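Lmaj004144AAA protein (Leishmania major, PDB 1Y63) probably works as a broad-specificity nucleoside monophosphate kinase of the AK6 type with additional ATPase activity, thought to act in late 18S rRNA maturation. Local coordinates at residues K9-L14 against W100-V105; F37-V42 against V87-S92. One frame throughout, in Å; residues are numbered along the deposited sequence.

Contact 1: residues K9-L14 against W100-V105; sequences KGINIL and WFHMVV
His102 and Asn12 reach across to each other's segment because both hold CG beside their own backbone N: chi1 is -51° in the histidine, which turns its ring edge onto the main chain at Asn12, and -67° in the asparagine, which carries the amide to the carbonyl of Trp100. The imidazole ND1 accepts the backbone N-H of Asn12 at 2.9 Å, almost straight and within the ring plane. Asn12 answers through its own carbonyl, its O taking the N-H of His102 at 2.9 Å, so one residue is gripped by both the backbone and the ring of the other. On the asparagine side chain, ND2 donates to Trp100 O at 2.8 Å, each atom lying in the plane of the other's group; ND2 also reaches Met80 O, and OD1 is taken by His86. Further along, the two segments run as parallel strands, the pairing continued by Leu14 N to Met103 O at 2.9 Å and Val105 N to Leu14 O at 2.8 Å. Phe101 lies flat beneath Leu14, whose CB sits over the ring centre in a CH-pi contact, 3.8 Å from the centroid. Beyond CB, Leu14 CD2 runs alongside Val104 CG1 on that side of the sheet, while Ile13 and Val105 lie side by side on the other, where helix 161-178 packs. This is the join between strand 12-16, which leads into the P-loop, and its neighbour 103-108 in the parallel core of the kinase. Since ND1 of His102 accepts a hydrogen bond, a neutral ring carrying its hydrogen on NE2 probably suits this site, and the buried Asn12 amide has partners for both its nitrogen and its oxygen.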
ATOM      1  N   LYS A   9     -12.943  11.731   7.798  1.00 25.33           N
ATOM      2  CA  LYS A   9     -14.064  12.417   7.144  1.00 27.25           C
ATOM      3  C   LYS A   9     -14.313  11.883   5.743  1.00 26.86           C
ATOM      4  O   LYS A   9     -15.341  12.167   5.162  1.00 27.32           O
ATOM      5  CB  LYS A   9     -13.784  13.912   7.043  1.00 27.98           C
ATOM      6  CG  LYS A   9     -13.641  14.613   8.369  1.00 31.01           C
ATOM      7  CD  LYS A   9     -13.415  16.104   8.181  0.50 25.67           C
ATOM      8  CE  LYS A   9     -12.911  16.754   9.459  0.10 25.31           C
ATOM      9  NZ  LYS A   9     -11.536  16.298   9.819  0.10 24.04           N
ATOM     10  N   GLY A  10     -13.362  11.140   5.180  1.00 23.08           N
ATOM     11  CA  GLY A  10     -13.540  10.552   3.859  1.00 24.57           C
ATOM     12  C   GLY A  10     -13.335   9.052   3.845  1.00 23.44           C
ATOM     13  O   GLY A  10     -13.327   8.413   4.908  1.00 23.53           O
ATOM     14  N   ILE A  11     -13.177   8.502   2.641  1.00 20.91           N
ATOM     15  CA  ILE A  11     -12.894   7.077   2.455  1.00 21.63           C
ATOM     16  C   ILE A  11     -11.401   6.903   2.239  1.00 21.00           C
ATOM     17  O   ILE A  11     -10.811   7.539   1.379  1.00 21.13           O
ATOM     18  CB  ILE A  11     -13.667   6.485   1.265  1.00 23.95           C
ATOM     19  CG1 ILE A  11     -15.180   6.690   1.465  1.00 27.82           C
ATOM     20  CG2 ILE A  11     -13.323   5.008   1.084  1.00 23.47           C
ATOM     21  CD1 ILE A  11     -15.755   5.875   2.587  1.00 29.88           C
ATOM     22  N   ASN A  12     -10.789   6.043   3.050  1.00 17.46           N
ATOM     23  CA  ASN A  12      -9.339   5.799   2.992  1.00 18.85           C
ATOM     24  C   ASN A  12      -9.063   4.352   2.642  1.00 18.59           C
ATOM     25  O   ASN A  12      -9.615   3.455   3.253  1.00 18.39           O
ATOM     26  CB  ASN A  12      -8.678   6.107   4.322  1.00 18.97           C
ATOM     27  CG  ASN A  12      -8.723   7.573   4.681  1.00 20.23           C
ATOM     28  OD1 ASN A  12      -8.765   8.433   3.808  1.00 19.88           O
ATOM     29  ND2 ASN A  12      -8.705   7.865   5.980  1.00 19.53           N
ATOM     30  N   ILE A  13      -8.193   4.161   1.661  1.00 16.37           N
ATOM     31  CA  ILE A  13      -7.760   2.837   1.202  1.00 16.29           C
ATOM     32  C   ILE A  13      -6.261   2.700   1.372  1.00 17.59           C
ATOM     33  O   ILE A  13      -5.513   3.655   1.115  1.00 19.28           O
ATOM     34  CB  ILE A  13      -8.096   2.662  -0.298  1.00 18.56           C
ATOM     35  CG1 ILE A  13      -9.598   2.866  -0.539  1.00 20.59           C
ATOM     36  CG2 ILE A  13      -7.594   1.298  -0.823  1.00 21.04           C
ATOM     37  CD1 ILE A  13      -9.915   2.909  -2.012  1.00 24.31           C
ATOM     38  N   LEU A  14      -5.812   1.519   1.807  1.00 17.34           N
ATOM     39  CA  LEU A  14      -4.404   1.179   1.830  1.00 17.72           C
ATOM     40  C   LEU A  14      -4.146   0.135   0.771  1.00 18.41           C
ATOM     41  O   LEU A  14      -4.861  -0.843   0.690  1.00 20.08           O
ATOM     42  CB  LEU A  14      -4.002   0.623   3.191  1.00 18.00           C
ATOM     43  CG  LEU A  14      -2.554   0.113   3.345  1.00 18.75           C
ATOM     44  CD1 LEU A  14      -1.560   1.233   3.090  1.00 21.18           C
ATOM     45  CD2 LEU A  14      -2.390  -0.484   4.737  1.00 22.27           C
ATOM     46  N   TRP A 100      -7.823   4.539  10.613  1.00 18.32           N
ATOM     47  CA  TRP A 100      -7.660   5.297   9.357  1.00 18.76           C
ATOM     48  C   TRP A 100      -8.341   4.661   8.173  1.00 19.14           C
ATOM     49  O   TRP A 100      -8.810   5.377   7.291  1.00 22.20           O
ATOM     50  CB  TRP A 100      -6.194   5.436   9.011  1.00 18.32           C
ATOM     51  CG  TRP A 100      -5.398   6.410   9.831  1.00 17.39           C
ATOM     52  CD1 TRP A 100      -5.844   7.258  10.797  1.00 20.05           C
ATOM     53  CD2 TRP A 100      -3.994   6.625   9.724  1.00 17.82           C
ATOM     54  NE1 TRP A 100      -4.801   7.998  11.294  1.00 22.92           N
ATOM     55  CE2 TRP A 100      -3.653   7.632  10.644  1.00 20.49           C
ATOM     56  CE3 TRP A 100      -2.991   6.081   8.905  1.00 21.55           C
ATOM     57  CZ2 TRP A 100      -2.358   8.083  10.793  1.00 21.09           C
ATOM     58  CZ3 TRP A 100      -1.710   6.541   9.049  1.00 21.88           C
ATOM     59  CH2 TRP A 100      -1.399   7.510   9.979  1.00 20.86           C
ATOM     60  N   PHE A 101      -8.393   3.324   8.118  1.00 18.98           N
ATOM     61  CA  PHE A 101      -8.670   2.639   6.848  1.00 19.79           C
ATOM     62  C   PHE A 101     -10.011   1.929   6.763  1.00 20.26           C
ATOM     63  O   PHE A 101     -10.434   1.235   7.703  1.00 21.11           O
ATOM     64  CB  PHE A 101      -7.535   1.662   6.492  1.00 17.72           C
ATOM     65  CG  PHE A 101      -6.244   2.363   6.154  1.00 18.25           C
ATOM     66  CD1 PHE A 101      -6.188   3.191   5.045  1.00 18.47           C
ATOM     67  CD2 PHE A 101      -5.135   2.253   6.949  1.00 19.94           C
ATOM     68  CE1 PHE A 101      -5.059   3.866   4.722  1.00 18.80           C
ATOM     69  CE2 PHE A 101      -3.973   2.938   6.624  1.00 20.00           C
ATOM     70  CZ  PHE A 101      -3.935   3.721   5.493  1.00 19.06           C
ATOM     71  N   HIS A 102     -10.652   2.088   5.605  1.00 17.84           N
ATOM     72  CA  HIS A 102     -11.913   1.408   5.306  1.00 16.96           C
ATOM     73  C   HIS A 102     -11.762   0.210   4.406  1.00 18.20           C
ATOM     74  O   HIS A 102     -12.700  -0.553   4.275  1.00 19.41           O
ATOM     75  CB  HIS A 102     -12.894   2.392   4.700  1.00 20.62           C
ATOM     76  CG  HIS A 102     -13.024   3.622   5.511  1.00 22.44           C
ATOM     77  ND1 HIS A 102     -12.352   4.785   5.207  1.00 21.71           N
ATOM     78  CD2 HIS A 102     -13.648   3.837   6.692  1.00 24.88           C
ATOM     79  CE1 HIS A 102     -12.609   5.687   6.139  1.00 24.54           C
ATOM     80  NE2 HIS A 102     -13.387   5.134   7.057  1.00 28.79           N
ATOM     81  N   MET A 103     -10.590   0.084   3.780  1.00 18.72           N
ATOM     82  CA  MET A 103     -10.262  -0.990   2.873  1.00 18.79           C
ATOM     83  C   MET A 103      -8.743  -1.163   2.844  1.00 19.33           C
ATOM     84  O   MET A 103      -7.988  -0.165   2.842  1.00 19.49           O
ATOM     85  CB  MET A 103     -10.781  -0.685   1.456  1.00 20.59           C
ATOM     86  CG  MET A 103     -10.640  -1.819   0.504  1.00 25.00           C
ATOM     87  SD  MET A 103     -11.066  -1.272  -1.173  1.00 28.62           S
ATOM     88  CE  MET A 103     -12.569  -0.428  -0.905  1.00 23.53           C
ATOM     89  N   VAL A 104      -8.287  -2.418   2.819  1.00 18.49           N
ATOM     90  CA  VAL A 104      -6.863  -2.717   2.659  1.00 16.90           C
ATOM     91  C   VAL A 104      -6.747  -3.707   1.519  1.00 19.82           C
ATOM     92  O   VAL A 104      -7.401  -4.732   1.534  1.00 21.07           O
ATOM     93  CB  VAL A 104      -6.243  -3.302   3.930  1.00 18.07           C
ATOM     94  CG1 VAL A 104      -4.796  -3.695   3.716  1.00 18.19           C
ATOM     95  CG2 VAL A 104      -6.356  -2.280   5.058  1.00 21.90           C
ATOM     96  N   VAL A 105      -5.982  -3.350   0.502  1.00 17.43           N
ATOM     97  CA  VAL A 105      -5.812  -4.189  -0.674  1.00 18.31           C
ATOM     98  C   VAL A 105      -4.404  -4.699  -0.668  1.00 17.67           C
ATOM     99  O   VAL A 105      -3.450  -3.908  -0.598  1.00 19.00           O
ATOM    100  CB  VAL A 105      -6.035  -3.377  -1.962  1.00 18.27           C
ATOM    101  CG1 VAL A 105      -5.878  -4.253  -3.169  1.00 20.20           C
ATOM    102  CG2 VAL A 105      -7.380  -2.693  -1.947  1.00 18.53           C
TER

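Contact 2: residues F37-V42 against V87-S92; sequences FQHLEV and VVDYHS. With MN (manganese (II) ion), chain C.
Strands 37-41 and 87-89 run parallel, 17° apart, with His39 beside Val87, Leu40 beside Val88 and Glu41 beside Asp89, and the backbone ladder ends with Val42 N on Asp89 O. His39 swings CG anti to its backbone N (chi1 170°), which brings the NE2 edge of the imidazole up to Asp89: NE2 donates to OD2 at 2.9 Å through the anti lone pair, ring and carboxylate nearly coplanar. The opposite nitrogen, ND1, binds a manganese ion at 2.3 Å; Glu28 and four waters complete its shell. Two of these waters tie the metal back to the strand, one donating to His39 O and another to Glu41 OE1 at 2.6 Å. Asp89 OD2 is also bonded to Thr24 of the P-loop, so the same oxygen serves the histidine and the nucleotide site. Where the strand gives way to helix 42-48, Val42 sets CG1 over the centre of the Tyr90 ring, 3.6 Å from the centroid, and pushes CG2 tightly against Val88 CG1 at 3.4 Å. Asp89 lies on strand 85-89, the sheet neighbour of P-loop strand 12-16, consistent with the Walker B acidic position of P-loop kinases. With one nitrogen on the metal and the other donating to a carboxylate, the His39 ring is fixed in rotation, and the carboxylate probably makes it a stronger manganese ligand.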
ATOM      1  N   PHE A  37      -9.863  11.067  -4.905  1.00 21.59           N
ATOM      2  CA  PHE A  37      -8.780  10.382  -4.193  1.00 20.54           C
ATOM      3  C   PHE A  37      -7.434  11.068  -4.370  1.00 22.38           C
ATOM      4  O   PHE A  37      -7.032  11.391  -5.502  1.00 27.37           O
ATOM      5  CB  PHE A  37      -8.663   8.925  -4.642  1.00 20.73           C
ATOM      6  CG  PHE A  37      -9.597   8.010  -3.948  1.00 20.64           C
ATOM      7  CD1 PHE A  37     -10.892   7.849  -4.419  1.00 20.68           C
ATOM      8  CD2 PHE A  37      -9.213   7.326  -2.793  1.00 20.21           C
ATOM      9  CE1 PHE A  37     -11.768   7.015  -3.772  1.00 22.18           C
ATOM     10  CE2 PHE A  37     -10.087   6.497  -2.146  1.00 19.78           C
ATOM     11  CZ  PHE A  37     -11.374   6.348  -2.626  1.00 23.69           C
ATOM     12  N   GLN A  38      -6.754  11.271  -3.246  1.00 19.38           N
ATOM     13  CA  GLN A  38      -5.387  11.776  -3.171  1.00 21.30           C
ATOM     14  C   GLN A  38      -4.490  10.604  -2.805  1.00 20.17           C
ATOM     15  O   GLN A  38      -4.768   9.890  -1.832  1.00 22.10           O
ATOM     16  CB  GLN A  38      -5.253  12.842  -2.066  1.00 23.61           C
ATOM     17  CG  GLN A  38      -3.805  13.304  -1.780  1.00 31.05           C
ATOM     18  CD  GLN A  38      -3.665  14.102  -0.465  1.00 36.50           C
ATOM     19  OE1 GLN A  38      -4.653  14.512   0.127  1.00 39.21           O
ATOM     20  NE2 GLN A  38      -2.429  14.286  -0.003  1.00 42.60           N
ATOM     21  N   HIS A  39      -3.402  10.460  -3.551  1.00 20.86           N
ATOM     22  CA  HIS A  39      -2.420   9.413  -3.358  1.00 20.73           C
ATOM     23  C   HIS A  39      -1.336   9.876  -2.405  1.00 20.10           C
ATOM     24  O   HIS A  39      -0.747  10.946  -2.590  1.00 22.10           O
ATOM     25  CB  HIS A  39      -1.790   9.072  -4.712  1.00 22.95           C
ATOM     26  CG  HIS A  39      -0.588   8.178  -4.656  1.00 21.46           C
ATOM     27  ND1 HIS A  39       0.513   8.367  -5.472  1.00 19.47           N
ATOM     28  CD2 HIS A  39      -0.348   7.039  -3.964  1.00 19.73           C
ATOM     29  CE1 HIS A  39       1.389   7.399  -5.260  1.00 20.74           C
ATOM     30  NE2 HIS A  39       0.896   6.584  -4.347  1.00 19.65           N
ATOM     31  N   LEU A  40      -1.086   9.076  -1.384  1.00 19.42           N
ATOM     32  CA  LEU A  40       0.035   9.309  -0.446  1.00 18.70           C
ATOM     33  C   LEU A  40       1.022   8.176  -0.665  1.00 19.61           C
ATOM     34  O   LEU A  40       0.726   7.013  -0.370  1.00 19.36           O
ATOM     35  CB  LEU A  40      -0.398   9.284   1.011  1.00 22.09           C
ATOM     36  CG  LEU A  40      -1.251  10.382   1.616  1.00 27.19           C
ATOM     37  CD1 LEU A  40      -2.710  10.272   1.216  1.00 32.31           C
ATOM     38  CD2 LEU A  40      -1.120  10.276   3.127  1.00 26.50           C
ATOM     39  N   GLU A  41       2.160   8.496  -1.266  1.00 20.03           N
ATOM     40  CA  GLU A  41       3.219   7.528  -1.505  1.00 19.17           C
ATOM     41  C   GLU A  41       4.121   7.543  -0.277  1.00 20.67           C
ATOM     42  O   GLU A  41       5.020   8.348  -0.166  1.00 20.39           O
ATOM     43  CB  GLU A  41       3.971   7.880  -2.820  1.00 22.39           C
ATOM     44  CG  GLU A  41       4.911   6.815  -3.357  1.00 20.40           C
ATOM     45  CD  GLU A  41       5.333   7.010  -4.827  1.00 23.85           C
ATOM     46  OE1 GLU A  41       4.720   7.810  -5.590  1.00 25.44           O
ATOM     47  OE2 GLU A  41       6.323   6.379  -5.221  1.00 24.65           O
ATOM     48  N   VAL A  42       3.867   6.633   0.657  1.00 20.21           N
ATOM     49  CA  VAL A  42       4.521   6.700   1.962  1.00 18.63           C
ATOM     50  C   VAL A  42       6.042   6.569   1.895  1.00 19.92           C
ATOM     51  O   VAL A  42       6.761   7.217   2.676  1.00 21.04           O
ATOM     52  CB  VAL A  42       3.883   5.643   2.898  1.00 21.57           C
ATOM     53  CG1 VAL A  42       4.588   5.603   4.243  1.00 21.49           C
ATOM     54  CG2 VAL A  42       2.421   5.963   3.055  1.00 22.46           C
ATOM     55  N   VAL A  87      -5.775   7.442  -0.893  1.00 18.35           N
ATOM     56  CA  VAL A  87      -5.250   6.112  -1.223  1.00 20.95           C
ATOM     57  C   VAL A  87      -3.787   6.090  -0.814  1.00 19.67           C
ATOM     58  O   VAL A  87      -2.945   6.820  -1.362  1.00 21.08           O
ATOM     59  CB  VAL A  87      -5.497   5.692  -2.709  1.00 18.91           C
ATOM     60  CG1 VAL A  87      -4.960   6.718  -3.727  1.00 20.71           C
ATOM     61  CG2 VAL A  87      -4.929   4.295  -2.970  1.00 20.40           C
ATOM     62  N   VAL A  88      -3.510   5.311   0.205  1.00 17.73           N
ATOM     63  CA  VAL A  88      -2.176   5.249   0.786  1.00 18.76           C
ATOM     64  C   VAL A  88      -1.475   4.029   0.191  1.00 20.83           C
ATOM     65  O   VAL A  88      -2.099   2.973  -0.003  1.00 21.32           O
ATOM     66  CB  VAL A  88      -2.249   5.103   2.304  1.00 20.82           C
ATOM     67  CG1 VAL A  88      -0.868   4.955   2.902  1.00 22.35           C
ATOM     68  CG2 VAL A  88      -2.926   6.326   2.894  1.00 23.60           C
ATOM     69  N   ASP A  89      -0.187   4.196  -0.083  1.00 18.04           N
ATOM     70  CA  ASP A  89       0.604   3.235  -0.842  1.00 18.73           C
ATOM     71  C   ASP A  89       1.859   2.932  -0.035  1.00 18.97           C
ATOM     72  O   ASP A  89       2.673   3.826   0.156  1.00 18.33           O
ATOM     73  CB  ASP A  89       0.885   3.943  -2.182  1.00 19.92           C
ATOM     74  CG  ASP A  89       2.064   3.445  -2.914  1.00 19.20           C
ATOM     75  OD1 ASP A  89       2.605   2.386  -2.614  1.00 22.17           O
ATOM     76  OD2 ASP A  89       2.400   4.141  -3.909  1.00 21.88           O
ATOM     77  N   TYR A  90       1.983   1.709   0.497  1.00 17.49           N
ATOM     78  CA  TYR A  90       3.181   1.335   1.308  1.00 18.61           C
ATOM     79  C   TYR A  90       3.353  -0.157   1.389  1.00 18.79           C
ATOM     80  O   TYR A  90       2.360  -0.876   1.438  1.00 20.06           O
ATOM     81  CB  TYR A  90       3.100   1.914   2.742  1.00 18.62           C
ATOM     82  CG  TYR A  90       4.429   2.008   3.488  1.00 18.30           C
ATOM     83  CD1 TYR A  90       5.576   2.491   2.867  1.00 20.34           C
ATOM     84  CD2 TYR A  90       4.505   1.716   4.852  1.00 19.43           C
ATOM     85  CE1 TYR A  90       6.776   2.622   3.573  1.00 19.50           C
ATOM     86  CE2 TYR A  90       5.689   1.871   5.561  1.00 21.19           C
ATOM     87  CZ  TYR A  90       6.808   2.323   4.917  1.00 22.38           C
ATOM     88  OH  TYR A  90       7.992   2.459   5.626  1.00 25.83           O
ATOM     89  N   HIS A  91       4.607  -0.604   1.479  1.00 18.99           N
ATOM     90  CA  HIS A  91       4.925  -2.029   1.521  1.00 20.99           C
ATOM     91  C   HIS A  91       4.596  -2.640   2.881  1.00 25.86           C
ATOM     92  O   HIS A  91       4.477  -3.849   2.988  1.00 30.62           O
ATOM     93  CB  HIS A  91       6.388  -2.276   1.135  1.00 21.52           C
ATOM     94  CG  HIS A  91       7.380  -1.688   2.089  1.00 24.07           C
ATOM     95  ND1 HIS A  91       8.112  -0.558   1.813  1.00 33.93           N
ATOM     96  CD2 HIS A  91       7.766  -2.090   3.322  1.00 31.77           C
ATOM     97  CE1 HIS A  91       8.904  -0.280   2.837  1.00 26.56           C
ATOM     98  NE2 HIS A  91       8.703  -1.187   3.771  1.00 36.56           N
ATOM     99  N   SER A  92       4.460  -1.802   3.903  1.00 21.44           N
ATOM    100  CA  SER A  92       4.113  -2.254   5.248  1.00 20.18           C
ATOM    101  C   SER A  92       2.753  -1.741   5.628  1.00 20.31           C
ATOM    102  O   SER A  92       2.256  -0.799   5.035  1.00 20.31           O
ATOM    103  CB  SER A  92       5.138  -1.772   6.247  1.00 24.24           C
ATOM    104  OG  SER A  92       6.420  -2.327   5.962  1.00 27.86           O
TER
HETATM  105 MN    MN C 311       1.111  10.254  -6.626  1.00 19.37          MN
HETATM  106  O   HOH W   1       0.993  11.558  -4.760  1.00 22.78           O
HETATM  107  O   HOH W   2       3.188   9.930  -6.002  1.00 22.88           O
HETATM  108  O   HOH W   3       1.891  12.053  -7.680  1.00 20.94           O
HETATM  109  O   HOH W   4      -0.673  10.973  -7.291  1.00 23.95           O

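How the contacts relate
Both contacts are largely buried seams of one parallel sheet, ordered 37-41, 85-89, 12-16, 103-108, 153-157. Contact 1 joins two inner strands; contact 2 joins an outermost strand to its neighbour, and that edge strand carries partly exposed His39 and Glu41 to a hydrated metal. They meet where strands 12-16 and 85-89 adjoin: Ile13 O probably takes the N-H of Val88 at 2.8 Å, and Phe101 and Leu14 pack against Val88. The histidines differ: in contact 1 the ring substitutes for a backbone partner, in contact 2 it bridges metal and carboxylate. Contact 1 relies on backbone, amide and imidazole hydrogen bonds with apolar packing; contact 2 adds carboxylates, water and manganese, Asp89 lying near the nucleotide.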